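Local coordinates for protein gingipain R2 Pro-Domain (Porphyromonas gingivalis, PDB 4IEF) that forms the N-terminal pro-domain of an arginine-specific cysteine protease and probably keeps that protease latent until the propeptide is cleaved away, at residues A[18-21]-A[26-29]; A[79-84]-A[145-150]; A[130-135]-A[167-172]; A[137-142]-A[201-206]. One frame throughout, in Å; residues are numbered along the deposited sequence.

Interaction 1: A[18-21]-A[26-29]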
loop_
_atom_site.group_PDB
_atom_site.type_symbol
_atom_site.label_atom_id
_atom_site.label_comp_id
_atom_site.label_asym_id
_atom_site.label_seq_id
_atom_site.Cartn_x
_atom_site.Cartn_y
_atom_site.Cartn_z
ATOM N N LEU A 18 -16.602 -0.916 -18.792
ATOM C CA LEU A 18 -17.899 -0.648 -18.182
ATOM C C LEU A 18 -18.856 -0.207 -19.288
ATOM O O LEU A 18 -18.670 0.867 -19.861
ATOM C CB LEU A 18 -17.753 0.428 -17.075
ATOM C CG LEU A 18 -19.028 0.886 -16.366
ATOM C CD1 LEU A 18 -19.461 -0.106 -15.292
ATOM C CD2 LEU A 18 -18.834 2.262 -15.758
ATOM N N LEU A 19 -19.843 -1.052 -19.619
ATOM C CA LEU A 19 -20.819 -0.751 -20.673
ATOM C C LEU A 19 -21.888 0.215 -20.180
ATOM O O LEU A 19 -22.206 1.170 -20.886
ATOM C CB LEU A 19 -21.482 -2.024 -21.240
ATOM C CG LEU A 19 -20.595 -2.998 -22.030
ATOM C CD1 LEU A 19 -21.401 -4.185 -22.505
ATOM C CD2 LEU A 19 -19.965 -2.340 -23.250
ATOM N N SER A 20 -22.447 -0.038 -18.981
ATOM C CA SER A 20 -23.494 0.791 -18.373
ATOM C C SER A 20 -23.334 0.874 -16.854
ATOM O O SER A 20 -22.804 -0.050 -16.234
ATOM C CB SER A 20 -24.882 0.243 -18.705
ATOM O OG SER A 20 -25.095 0.116 -20.102
ATOM N N ALA A 21 -23.809 1.989 -16.266
ATOM C CA ALA A 21 -23.804 2.250 -14.827
ATOM C C ALA A 21 -24.933 3.218 -14.475
ATOM O O ALA A 21 -24.938 4.370 -14.916
ATOM C CB ALA A 21 -22.454 2.795 -14.378
ATOM N N SER A 26 -24.699 -2.099 -12.574
ATOM C CA SER A 26 -23.543 -1.992 -13.469
ATOM C C SER A 26 -23.484 -3.110 -14.500
ATOM O O SER A 26 -23.725 -4.274 -14.180
ATOM C CB SER A 26 -22.240 -2.006 -12.669
ATOM O OG SER A 26 -22.022 -0.805 -11.945
ATOM N N LYS A 27 -23.099 -2.751 -15.728
ATOM C CA LYS A 27 -22.935 -3.688 -16.841
ATOM C C LYS A 27 -21.456 -3.709 -17.211
ATOM O O LYS A 27 -20.915 -2.690 -17.654
ATOM C CB LYS A 27 -23.824 -3.295 -18.030
ATOM C CG LYS A 27 -24.358 -4.474 -18.824
ATOM C CD LYS A 27 -25.354 -4.009 -19.881
ATOM C CE LYS A 27 -25.546 -5.027 -20.972
ATOM N NZ LYS A 27 -26.365 -4.481 -22.084
ATOM N N VAL A 28 -20.780 -4.840 -16.942
ATOM C CA VAL A 28 -19.341 -4.973 -17.171
ATOM C C VAL A 28 -19.089 -6.012 -18.271
ATOM O O VAL A 28 -19.622 -7.125 -18.227
ATOM C CB VAL A 28 -18.552 -5.302 -15.864
ATOM C CG1 VAL A 28 -17.041 -5.321 -16.110
ATOM C CG2 VAL A 28 -18.891 -4.321 -14.739
ATOM N N GLN A 29 -18.264 -5.627 -19.252
ATOM C CA GLN A 29 -17.867 -6.479 -20.356
ATOM C C GLN A 29 -16.435 -6.965 -20.168
ATOM O O GLN A 29 -15.522 -6.177 -19.913
ATOM C CB GLN A 29 -18.010 -5.732 -21.699
ATOM C CG GLN A 29 -17.291 -6.404 -22.879
ATOM C CD GLN A 29 -17.474 -5.665 -24.175
ATOM O OE1 GLN A 29 -18.567 -5.615 -24.737
ATOM N NE2 GLN A 29 -16.397 -5.083 -24.684
#
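The side-chain amide of Gln29 is the flat group in this contact, and Leu19 meets it at the oxygen: both methyls, Leu19 CD1 and CD2, lie 3.9 Å from Gln29 OE1. The remainder of their meeting is aliphatic, with Leu19 CG 3.8 Å from Gln29 CB and the two side chains set askew. Gln29 places its CG opposite the backbone N (chi1 165°) and stays extended from there, which carries the amide past the isobutyl group of Leu19.

Backbone geometry explains why Leu19 leans toward the partner strand instead of standing on one face of the sheet. Lys27 O accepts Leu19 N at 2.8 Å and, more weakly, Ser20 N at 3.3 Å, so two consecutive residues share one carbonyl. The extra residue is absorbed at Leu19, whose psi of -46° departs from the extended range. Regular pairing resumes at once: Lys27 N reaches Ser20 O at 2.8 Å in a nearly straight bond, 173° at the hydrogen.

Ser20 and Lys27 occupy one face, their CB atoms 3.8 Å apart. The other face carries Leu18, Ala21, Ser26 and Val28; its apolar contact is looser, Leu18 CD1 standing 4.3 Å from Val28 CG2. Leu73 also packs on Ser26 and Val28, while Met204 and Asn205 of the C-terminal region touch Leu18. With strand 25-31 paired in turn to strand 162-176, the contact is a two-stranded antiparallel hairpin on the flank of the main sheet, interrupted by a classic beta bulge at Leu19 and Ser20.

Interaction 2: A[79-84]-A[145-150]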
loop_
_atom_site.group_PDB
_atom_site.type_symbol
_atom_site.label_atom_id
_atom_site.label_comp_id
_atom_site.label_asym_id
_atom_site.label_seq_id
_atom_site.Cartn_x
_atom_site.Cartn_y
_atom_site.Cartn_z
ATOM N N ARG A 79 -28.817 -3.373 0.140
ATOM C CA ARG A 79 -29.289 -4.649 -0.408
ATOM C C ARG A 79 -28.188 -5.561 -0.953
ATOM O O ARG A 79 -27.112 -5.102 -1.349
ATOM C CB ARG A 79 -30.350 -4.410 -1.492
ATOM C CG ARG A 79 -31.747 -4.184 -0.905
ATOM C CD ARG A 79 -32.714 -3.572 -1.902
ATOM N NE ARG A 79 -32.315 -2.221 -2.295
ATOM C CZ ARG A 79 -32.896 -1.105 -1.868
ATOM N NH1 ARG A 79 -33.935 -1.162 -1.044
ATOM N NH2 ARG A 79 -32.455 0.077 -2.277
ATOM N N ALA A 80 -28.491 -6.877 -0.962
ATOM C CA ALA A 80 -27.636 -7.944 -1.468
ATOM C C ALA A 80 -27.593 -7.892 -2.982
ATOM O O ALA A 80 -28.637 -7.767 -3.625
ATOM C CB ALA A 80 -28.153 -9.292 -1.000
ATOM N N MET A 81 -26.390 -7.952 -3.553
ATOM C CA MET A 81 -26.210 -7.873 -5.003
ATOM C C MET A 81 -26.199 -9.257 -5.644
ATOM O O MET A 81 -25.915 -10.258 -4.975
ATOM C CB MET A 81 -24.911 -7.124 -5.355
ATOM C CG MET A 81 -24.801 -5.727 -4.739
ATOM S SD MET A 81 -26.025 -4.525 -5.315
ATOM C CE MET A 81 -25.438 -4.190 -6.957
ATOM N N LYS A 82 -26.529 -9.307 -6.940
ATOM C CA LYS A 82 -26.501 -10.524 -7.739
ATOM C C LYS A 82 -25.748 -10.246 -9.038
ATOM O O LYS A 82 -25.659 -9.090 -9.476
ATOM C CB LYS A 82 -27.907 -11.086 -8.021
ATOM C CG LYS A 82 -28.779 -10.248 -8.957
ATOM C CD LYS A 82 -30.029 -10.998 -9.387
ATOM C CE LYS A 82 -30.939 -10.135 -10.229
ATOM N NZ LYS A 82 -32.024 -10.922 -10.866
ATOM N N VAL A 83 -25.205 -11.305 -9.646
ATOM C CA VAL A 83 -24.507 -11.189 -10.911
ATOM C C VAL A 83 -25.191 -12.125 -11.921
ATOM O O VAL A 83 -25.449 -13.292 -11.623
ATOM C CB VAL A 83 -22.978 -11.407 -10.783
ATOM C CG1 VAL A 83 -22.630 -12.792 -10.232
ATOM C CG2 VAL A 83 -22.266 -11.132 -12.102
ATOM N N GLU A 84 -25.548 -11.567 -13.083
ATOM C CA GLU A 84 -26.195 -12.305 -14.162
ATOM C C GLU A 84 -25.399 -12.162 -15.430
ATOM O O GLU A 84 -25.011 -11.047 -15.785
ATOM C CB GLU A 84 -27.634 -11.819 -14.414
ATOM C CG GLU A 84 -28.521 -11.719 -13.193
ATOM C CD GLU A 84 -29.999 -11.681 -13.531
ATOM O OE1 GLU A 84 -30.636 -12.756 -13.469
ATOM O OE2 GLU A 84 -30.519 -10.591 -13.867
ATOM N N ARG A 145 -19.794 1.253 -0.149
ATOM C CA ARG A 145 -19.945 -0.198 -0.069
ATOM C C ARG A 145 -19.551 -0.746 -1.431
ATOM O O ARG A 145 -20.086 -0.313 -2.451
ATOM C CB ARG A 145 -21.375 -0.623 0.346
ATOM C CG ARG A 145 -21.503 -2.125 0.663
ATOM C CD ARG A 145 -22.818 -2.460 1.331
ATOM N NE ARG A 145 -23.043 -3.903 1.478
ATOM C CZ ARG A 145 -23.784 -4.644 0.656
ATOM N NH1 ARG A 145 -24.351 -4.100 -0.413
ATOM N NH2 ARG A 145 -23.952 -5.937 0.890
ATOM N N GLY A 146 -18.566 -1.630 -1.440
ATOM C CA GLY A 146 -18.052 -2.226 -2.664
ATOM C C GLY A 146 -18.213 -3.727 -2.727
ATOM O O GLY A 146 -18.437 -4.388 -1.703
ATOM N N GLN A 147 -18.101 -4.268 -3.944
ATOM C CA GLN A 147 -18.168 -5.701 -4.209
ATOM C C GLN A 147 -17.375 -6.021 -5.480
ATOM O O GLN A 147 -17.450 -5.282 -6.466
ATOM C CB GLN A 147 -19.617 -6.206 -4.301
ATOM C CG GLN A 147 -19.720 -7.696 -3.975
ATOM C CD GLN A 147 -21.105 -8.185 -3.647
ATOM O OE1 GLN A 147 -22.083 -7.441 -3.669
ATOM N NE2 GLN A 147 -21.217 -9.465 -3.326
ATOM N N VAL A 148 -16.606 -7.118 -5.440
ATOM C CA VAL A 148 -15.772 -7.541 -6.562
ATOM C C VAL A 148 -16.515 -8.571 -7.418
ATOM O O VAL A 148 -17.030 -9.560 -6.892
ATOM C CB VAL A 148 -14.396 -8.076 -6.084
ATOM C CG1 VAL A 148 -13.555 -8.593 -7.255
ATOM C CG2 VAL A 148 -13.631 -7.004 -5.307
ATOM N N VAL A 149 -16.566 -8.320 -8.740
ATOM C CA VAL A 149 -17.141 -9.243 -9.717
ATOM C C VAL A 149 -15.968 -10.045 -10.343
ATOM O O VAL A 149 -14.944 -9.463 -10.708
ATOM C CB VAL A 149 -18.077 -8.563 -10.773
ATOM C CG1 VAL A 149 -17.345 -7.542 -11.647
ATOM C CG2 VAL A 149 -18.798 -9.605 -11.630
ATOM N N ASN A 150 -16.105 -11.376 -10.406
ATOM C CA ASN A 150 -15.078 -12.258 -10.971
ATOM C C ASN A 150 -15.558 -12.940 -12.247
ATOM O O ASN A 150 -16.625 -13.560 -12.267
ATOM C CB ASN A 150 -14.654 -13.328 -9.953
ATOM C CG ASN A 150 -14.503 -12.784 -8.558
ATOM O OD1 ASN A 150 -13.648 -11.933 -8.296
ATOM N ND2 ASN A 150 -15.391 -13.191 -7.660
HETATM O O HOH W 1 -24.185 -7.554 -2.099
#
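Two strands of one curled antiparallel sheet confront each other here: the side chains of Met81 and Val83 and the backbone carbonyl of Arg79 face Arg145, Gln147 and Val149. The axes of the short segments come no closer than 9.3 Å and run in nearly the same direction, 16° apart; no backbone-to-backbone hydrogen bond joins them.

At one end Arg145, extended from CG to NE with CG opposite its backbone N (chi1 -171°), spans the gap and gives NH1 to Arg79 O at 3.1 Å. That bond is oblique, the donor lying 36° above the carbonyl plane. The guanidinium has further carbonyl partners in Ser76, Gln181 and Asn182, which should fix its rotation.

Next along, a water bridges the strands: it accepts from Met81 N at 2.7 Å and donates to Gln147 OE1 at 2.6 Å, with a weak third bond from Arg145 NH2. The wide strand spacing, with Met81, Val83, Arg145, Gln147 and Val149 turned inward, is consistent with sandwich-like face packing, here within a curled sheet in which both strands pair with strand 162-176. The Met81 and Gln147 side chains run past one another in opposing senses, Met81 CB coming 3.3 Å from Gln147 OE1, while Ser136 O takes Gln147 NE2. At the far end the contact turns wholly apolar: Val83 CG2 and Val149 CG2, each opposite its own backbone N, meet at 3.8 Å.

Interaction 3: A[130-135]-A[167-172]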
loop_
_atom_site.group_PDB
_atom_site.type_symbol
_atom_site.label_atom_id
_atom_site.label_comp_id
_atom_site.label_asym_id
_atom_site.label_seq_id
_atom_site.Cartn_x
_atom_site.Cartn_y
_atom_site.Cartn_z
ATOM N N GLY A 130 -17.235 -24.119 -12.851
ATOM C CA GLY A 130 -18.679 -24.280 -12.996
ATOM C C GLY A 130 -19.385 -23.010 -13.420
ATOM O O GLY A 130 -20.133 -23.016 -14.398
ATOM N N GLU A 131 -19.157 -21.911 -12.677
ATOM C CA GLU A 131 -19.733 -20.589 -12.946
ATOM C C GLU A 131 -18.736 -19.741 -13.733
ATOM O O GLU A 131 -17.544 -19.752 -13.425
ATOM C CB GLU A 131 -20.121 -19.855 -11.636
ATOM C CG GLU A 131 -21.035 -20.583 -10.658
ATOM C CD GLU A 131 -22.373 -21.111 -11.138
ATOM O OE1 GLU A 131 -22.713 -22.265 -10.785
ATOM O OE2 GLU A 131 -23.114 -20.355 -11.806
ATOM N N ILE A 132 -19.220 -19.000 -14.730
ATOM C CA ILE A 132 -18.354 -18.146 -15.547
ATOM C C ILE A 132 -18.289 -16.729 -14.941
ATOM O O ILE A 132 -17.443 -15.936 -15.356
ATOM C CB ILE A 132 -18.735 -18.139 -17.062
ATOM C CG1 ILE A 132 -20.095 -17.479 -17.335
ATOM C CG2 ILE A 132 -18.657 -19.550 -17.667
ATOM C CD1 ILE A 132 -20.234 -16.926 -18.736
ATOM N N ALA A 133 -19.152 -16.436 -13.935
ATOM C CA ALA A 133 -19.191 -15.154 -13.233
ATOM C C ALA A 133 -19.685 -15.313 -11.791
ATOM O O ALA A 133 -20.705 -15.966 -11.547
ATOM C CB ALA A 133 -20.068 -14.163 -13.976
ATOM N N THR A 134 -18.940 -14.731 -10.836
ATOM C CA THR A 134 -19.270 -14.756 -9.406
ATOM C C THR A 134 -19.042 -13.380 -8.756
ATOM O O THR A 134 -18.422 -12.497 -9.357
ATOM C CB THR A 134 -18.434 -15.811 -8.645
ATOM O OG1 THR A 134 -17.054 -15.420 -8.644
ATOM C CG2 THR A 134 -18.640 -17.250 -9.154
ATOM N N LEU A 135 -19.519 -13.227 -7.516
ATOM C CA LEU A 135 -19.303 -12.043 -6.692
ATOM C C LEU A 135 -18.542 -12.440 -5.444
ATOM O O LEU A 135 -18.838 -13.482 -4.851
ATOM C CB LEU A 135 -20.625 -11.353 -6.297
ATOM C CG LEU A 135 -21.366 -10.551 -7.372
ATOM C CD1 LEU A 135 -22.748 -10.201 -6.903
ATOM C CD2 LEU A 135 -20.625 -9.273 -7.743
ATOM N N THR A 167 -14.406 -15.897 -25.051
ATOM C CA THR A 167 -13.794 -14.738 -25.704
ATOM C C THR A 167 -14.474 -13.447 -25.246
ATOM O O THR A 167 -13.818 -12.406 -25.219
ATOM C CB THR A 167 -13.820 -14.886 -27.224
ATOM O OG1 THR A 167 -15.167 -15.074 -27.659
ATOM C CG2 THR A 167 -12.938 -16.030 -27.710
ATOM N N GLU A 168 -15.769 -13.521 -24.869
ATOM C CA GLU A 168 -16.535 -12.383 -24.365
ATOM C C GLU A 168 -17.555 -12.824 -23.317
ATOM O O GLU A 168 -18.221 -13.849 -23.483
ATOM C CB GLU A 168 -17.233 -11.626 -25.501
ATOM C CG GLU A 168 -17.835 -10.301 -25.068
ATOM C CD GLU A 168 -18.693 -9.644 -26.125
ATOM O OE1 GLU A 168 -18.203 -8.688 -26.773
ATOM O OE2 GLU A 168 -19.847 -10.088 -26.321
ATOM N N ILE A 169 -17.647 -12.048 -22.224
ATOM C CA ILE A 169 -18.606 -12.222 -21.130
ATOM C C ILE A 169 -19.111 -10.839 -20.724
ATOM O O ILE A 169 -18.310 -9.985 -20.338
ATOM C CB ILE A 169 -18.060 -13.001 -19.879
ATOM C CG1 ILE A 169 -17.421 -14.366 -20.235
ATOM C CG2 ILE A 169 -19.170 -13.159 -18.809
ATOM C CD1 ILE A 169 -16.491 -14.950 -19.130
ATOM N N VAL A 170 -20.432 -10.628 -20.788
ATOM C CA VAL A 170 -21.050 -9.384 -20.339
ATOM C C VAL A 170 -21.932 -9.735 -19.147
ATOM O O VAL A 170 -22.820 -10.590 -19.263
ATOM C CB VAL A 170 -21.821 -8.597 -21.436
ATOM C CG1 VAL A 170 -22.370 -7.285 -20.880
ATOM C CG2 VAL A 170 -20.932 -8.330 -22.650
ATOM N N VAL A 171 -21.667 -9.094 -17.995
ATOM C CA VAL A 171 -22.440 -9.344 -16.782
ATOM C C VAL A 171 -23.210 -8.095 -16.341
ATOM O O VAL A 171 -22.765 -6.966 -16.559
ATOM C CB VAL A 171 -21.591 -9.906 -15.606
ATOM C CG1 VAL A 171 -20.990 -11.264 -15.953
ATOM C CG2 VAL A 171 -20.510 -8.923 -15.143
ATOM N N ALA A 172 -24.359 -8.325 -15.699
ATOM C CA ALA A 172 -25.176 -7.292 -15.086
ATOM C C ALA A 172 -25.143 -7.504 -13.568
ATOM O O ALA A 172 -25.553 -8.565 -13.077
ATOM C CB ALA A 172 -26.605 -7.352 -15.622
#
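Ala133 and Val171 make the tight part of this contact: Ala133 CB sits 3.6 Å from Val171 CG1, and the small methyl lets the two CA atoms come within 7.5 Å. Val171 turns CG1 opposite its carbonyl carbon (chi1 -63°), directing that branch at the alanine. The neighbouring pair is a little wider. Ile132 CD1 lies 3.9 Å from Ile169 CG2 and 4.1 Å from Ile169 CG1, so a single methyl end rests against the fork of the partner's side chain, and the two isoleucines run obliquely to each other. In return Ile169 CD1 comes 4.0 Å from the carbonyl oxygen Ile132 O.

No hydrogen bond links the segments. This is face packing inside the curled antiparallel sheet, strand 133-141 and strand 162-176 each being paired with strand 144-157 instead of with one another. Phe151 of that intervening strand touches both Ile169 and Val171, while Val85 packs against Ile132 and Ala133, so strands 144-157 and 79-93 add to the same apolar cluster.

Toward the start of the first segment the contact gives out. Ile132 precedes the strand proper, and with its CG1 between the backbone N and the carbonyl carbon (chi1 67°) it is the last residue on that side to reach across. Before it the chain is a loop exposed to solvent, where Glu131 and Gly130 are tied by backbone groups to the side chain of Gln155.

Interaction 4: A[137-142]-A[201-206]. With CA (calcium ion), chain K.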
loop_
_atom_site.group_PDB
_atom_site.type_symbol
_atom_site.label_atom_id
_atom_site.label_comp_id
_atom_site.label_asym_id
_atom_site.label_seq_id
_atom_site.Cartn_x
_atom_site.Cartn_y
_atom_site.Cartn_z
ATOM N N ASP A 137 -17.268 -11.418 -1.389
ATOM C CA ASP A 137 -17.970 -10.867 -0.227
ATOM C C ASP A 137 -17.972 -9.330 -0.234
ATOM O O ASP A 137 -16.933 -8.733 -0.519
ATOM C CB ASP A 137 -17.346 -11.387 1.079
ATOM C CG ASP A 137 -17.617 -12.855 1.361
ATOM O OD1 ASP A 137 -18.646 -13.373 0.882
ATOM O OD2 ASP A 137 -16.826 -13.470 2.096
ATOM N N PRO A 138 -19.124 -8.675 0.051
ATOM C CA PRO A 138 -19.152 -7.197 0.030
ATOM C C PRO A 138 -18.294 -6.568 1.123
ATOM O O PRO A 138 -18.137 -7.134 2.208
ATOM C CB PRO A 138 -20.628 -6.854 0.234
ATOM C CG PRO A 138 -21.213 -8.062 0.885
ATOM C CD PRO A 138 -20.449 -9.241 0.384
ATOM N N PHE A 139 -17.726 -5.400 0.816
ATOM C CA PHE A 139 -16.855 -4.680 1.736
ATOM C C PHE A 139 -17.264 -3.218 1.836
ATOM O O PHE A 139 -17.986 -2.720 0.974
ATOM C CB PHE A 139 -15.384 -4.797 1.275
ATOM C CG PHE A 139 -15.055 -4.185 -0.069
ATOM C CD1 PHE A 139 -14.631 -2.866 -0.164
ATOM C CD2 PHE A 139 -15.109 -4.948 -1.234
ATOM C CE1 PHE A 139 -14.302 -2.308 -1.407
ATOM C CE2 PHE A 139 -14.781 -4.387 -2.476
ATOM C CZ PHE A 139 -14.381 -3.073 -2.554
ATOM N N ILE A 140 -16.776 -2.521 2.868
ATOM C CA ILE A 140 -17.002 -1.095 3.013
ATOM C C ILE A 140 -15.633 -0.414 3.009
ATOM O O ILE A 140 -14.756 -0.761 3.807
ATOM C CB ILE A 140 -17.876 -0.706 4.243
ATOM C CG1 ILE A 140 -19.307 -1.330 4.133
ATOM C CG2 ILE A 140 -17.956 0.829 4.383
ATOM C CD1 ILE A 140 -20.072 -1.477 5.463
ATOM N N LEU A 141 -15.447 0.525 2.070
ATOM C CA LEU A 141 -14.249 1.342 1.964
ATOM C C LEU A 141 -14.666 2.759 2.320
ATOM O O LEU A 141 -15.175 3.492 1.472
ATOM C CB LEU A 141 -13.576 1.237 0.573
ATOM C CG LEU A 141 -12.342 2.128 0.313
ATOM C CD1 LEU A 141 -11.245 1.899 1.356
ATOM C CD2 LEU A 141 -11.810 1.916 -1.092
ATOM N N ARG A 142 -14.510 3.102 3.615
ATOM C CA ARG A 142 -14.861 4.381 4.239
ATOM C C ARG A 142 -16.378 4.660 4.100
ATOM O O ARG A 142 -17.148 4.154 4.916
ATOM C CB ARG A 142 -13.987 5.537 3.710
ATOM C CG ARG A 142 -14.021 6.756 4.609
ATOM C CD ARG A 142 -12.784 7.603 4.513
ATOM N NE ARG A 142 -12.743 8.569 5.610
ATOM C CZ ARG A 142 -11.801 8.621 6.547
ATOM N NH1 ARG A 142 -10.767 7.787 6.510
ATOM N NH2 ARG A 142 -11.866 9.528 7.509
ATOM N N SER A 201 -10.218 5.233 -8.371
ATOM C CA SER A 201 -9.201 4.261 -8.775
ATOM C C SER A 201 -9.567 2.825 -8.388
ATOM O O SER A 201 -9.186 1.905 -9.105
ATOM C CB SER A 201 -7.843 4.626 -8.184
ATOM O OG SER A 201 -7.894 4.714 -6.771
ATOM N N VAL A 202 -10.276 2.624 -7.263
ATOM C CA VAL A 202 -10.677 1.291 -6.801
ATOM C C VAL A 202 -11.899 0.810 -7.612
ATOM O O VAL A 202 -11.866 -0.295 -8.146
ATOM C CB VAL A 202 -10.933 1.262 -5.261
ATOM C CG1 VAL A 202 -11.688 0.009 -4.827
ATOM C CG2 VAL A 202 -9.629 1.383 -4.481
ATOM N N PHE A 203 -12.963 1.632 -7.699
ATOM C CA PHE A 203 -14.206 1.271 -8.384
ATOM C C PHE A 203 -14.225 1.790 -9.821
ATOM O O PHE A 203 -14.029 2.984 -10.053
ATOM C CB PHE A 203 -15.430 1.780 -7.598
ATOM C CG PHE A 203 -15.400 1.465 -6.118
ATOM C CD1 PHE A 203 -15.235 2.476 -5.180
ATOM C CD2 PHE A 203 -15.498 0.151 -5.664
ATOM C CE1 PHE A 203 -15.186 2.183 -3.814
ATOM C CE2 PHE A 203 -15.468 -0.139 -4.298
ATOM C CZ PHE A 203 -15.317 0.880 -3.381
ATOM N N MET A 204 -14.462 0.881 -10.784
ATOM C CA MET A 204 -14.502 1.232 -12.209
ATOM C C MET A 204 -15.845 1.901 -12.614
ATOM O O MET A 204 -15.942 2.436 -13.718
ATOM C CB MET A 204 -14.183 0.012 -13.113
ATOM C CG MET A 204 -15.186 -1.145 -13.054
ATOM S SD MET A 204 -14.719 -2.560 -14.116
ATOM C CE MET A 204 -14.972 -1.863 -15.749
ATOM N N ASN A 205 -16.840 1.926 -11.702
ATOM C CA ASN A 205 -18.152 2.525 -11.949
ATOM C C ASN A 205 -18.421 3.771 -11.068
ATOM O O ASN A 205 -19.530 4.316 -11.125
ATOM C CB ASN A 205 -19.255 1.476 -11.712
ATOM C CG ASN A 205 -19.443 1.090 -10.265
ATOM O OD1 ASN A 205 -18.482 0.853 -9.525
ATOM N ND2 ASN A 205 -20.684 1.052 -9.820
ATOM N N TYR A 206 -17.419 4.231 -10.284
ATOM C CA TYR A 206 -17.568 5.368 -9.365
ATOM C C TYR A 206 -17.798 6.707 -10.089
ATOM O O TYR A 206 -18.748 7.415 -9.735
ATOM C CB TYR A 206 -16.374 5.488 -8.397
ATOM C CG TYR A 206 -16.607 6.511 -7.302
ATOM C CD1 TYR A 206 -17.460 6.239 -6.235
ATOM C CD2 TYR A 206 -16.009 7.767 -7.356
ATOM C CE1 TYR A 206 -17.705 7.189 -5.245
ATOM C CE2 TYR A 206 -16.246 8.724 -6.371
ATOM C CZ TYR A 206 -17.092 8.429 -5.314
ATOM O OH TYR A 206 -17.331 9.368 -4.339
HETATM CA CA CA K . -13.438 -1.195 5.896
HETATM O O HOH W 2 -12.687 -2.785 7.781
#
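Phe139 takes up the torsion that sets CG between its backbone N and carbonyl carbon (chi1 63°), whereas Phe203 turns CG opposite its carbonyl carbon (chi1 -48°); coming from opposite directions, the two rings meet rim to rim. This contact packs the strand 139-141, in the antiparallel sheet, against the C-terminal end of helix 196-202, Phe203 being the first residue to leave helical backbone angles.

The ring planes are 15° apart and the centroids 5.9 Å, too far offset for either ring to lie over the other, so this is no stack. The nearest atoms are Phe139 CZ and Phe203 CE2 at 3.6 Å, with Phe139 CZ close to the plane of the Phe203 ring, at its edge. One face of that same ring is occupied from within its own segment: Val202 CG1 stands 3.8 Å above its centre.

Beside the rings, Leu141 and Val202 reach for each other tip to tip, Leu141 CD2 lying 4.1 Å from Val202 CG2; the same methyl is 4.3 Å from Phe203 CZ. Val144 and Ala74 also pack on Phe203, and Ile198 on Leu141, continuing the buried apolar patch.

Between Phe139 and Leu141, the CB of Ile140 is directed away from 201-206, and its carbonyl serves a calcium ion shared with another protein chain, which contributes acidic side-chain and backbone ligands. Ile140 O binds the calcium at 2.5 Å, and a water is a further ligand at 2.6 Å from the metal.

All four contacts reach the same antiparallel sheet, interaction 4 joining it to the end of helix 196-202, and they are linked mainly through backbone. Val28 O and Val171 N, 2.8 Å apart, couple the hairpin of interaction 1 to interaction 3. Interactions 2 and 3 meet through Asn150 N and Thr134 O at 2.8 Å, and interaction 2 continues into interaction 4 through Gly146 N and Phe139 O at 2.7 Å. The C-terminal segment of interaction 4 also returns to the hairpin, Met204 O lying 3.5 Å from Leu18 CD2. Interactions 3 and 4 share strand 133-141 but have centres about 19 Å apart. Calcium is bound in interaction 4; the Arg145 side chain of interaction 2 stays about 10 Å from it.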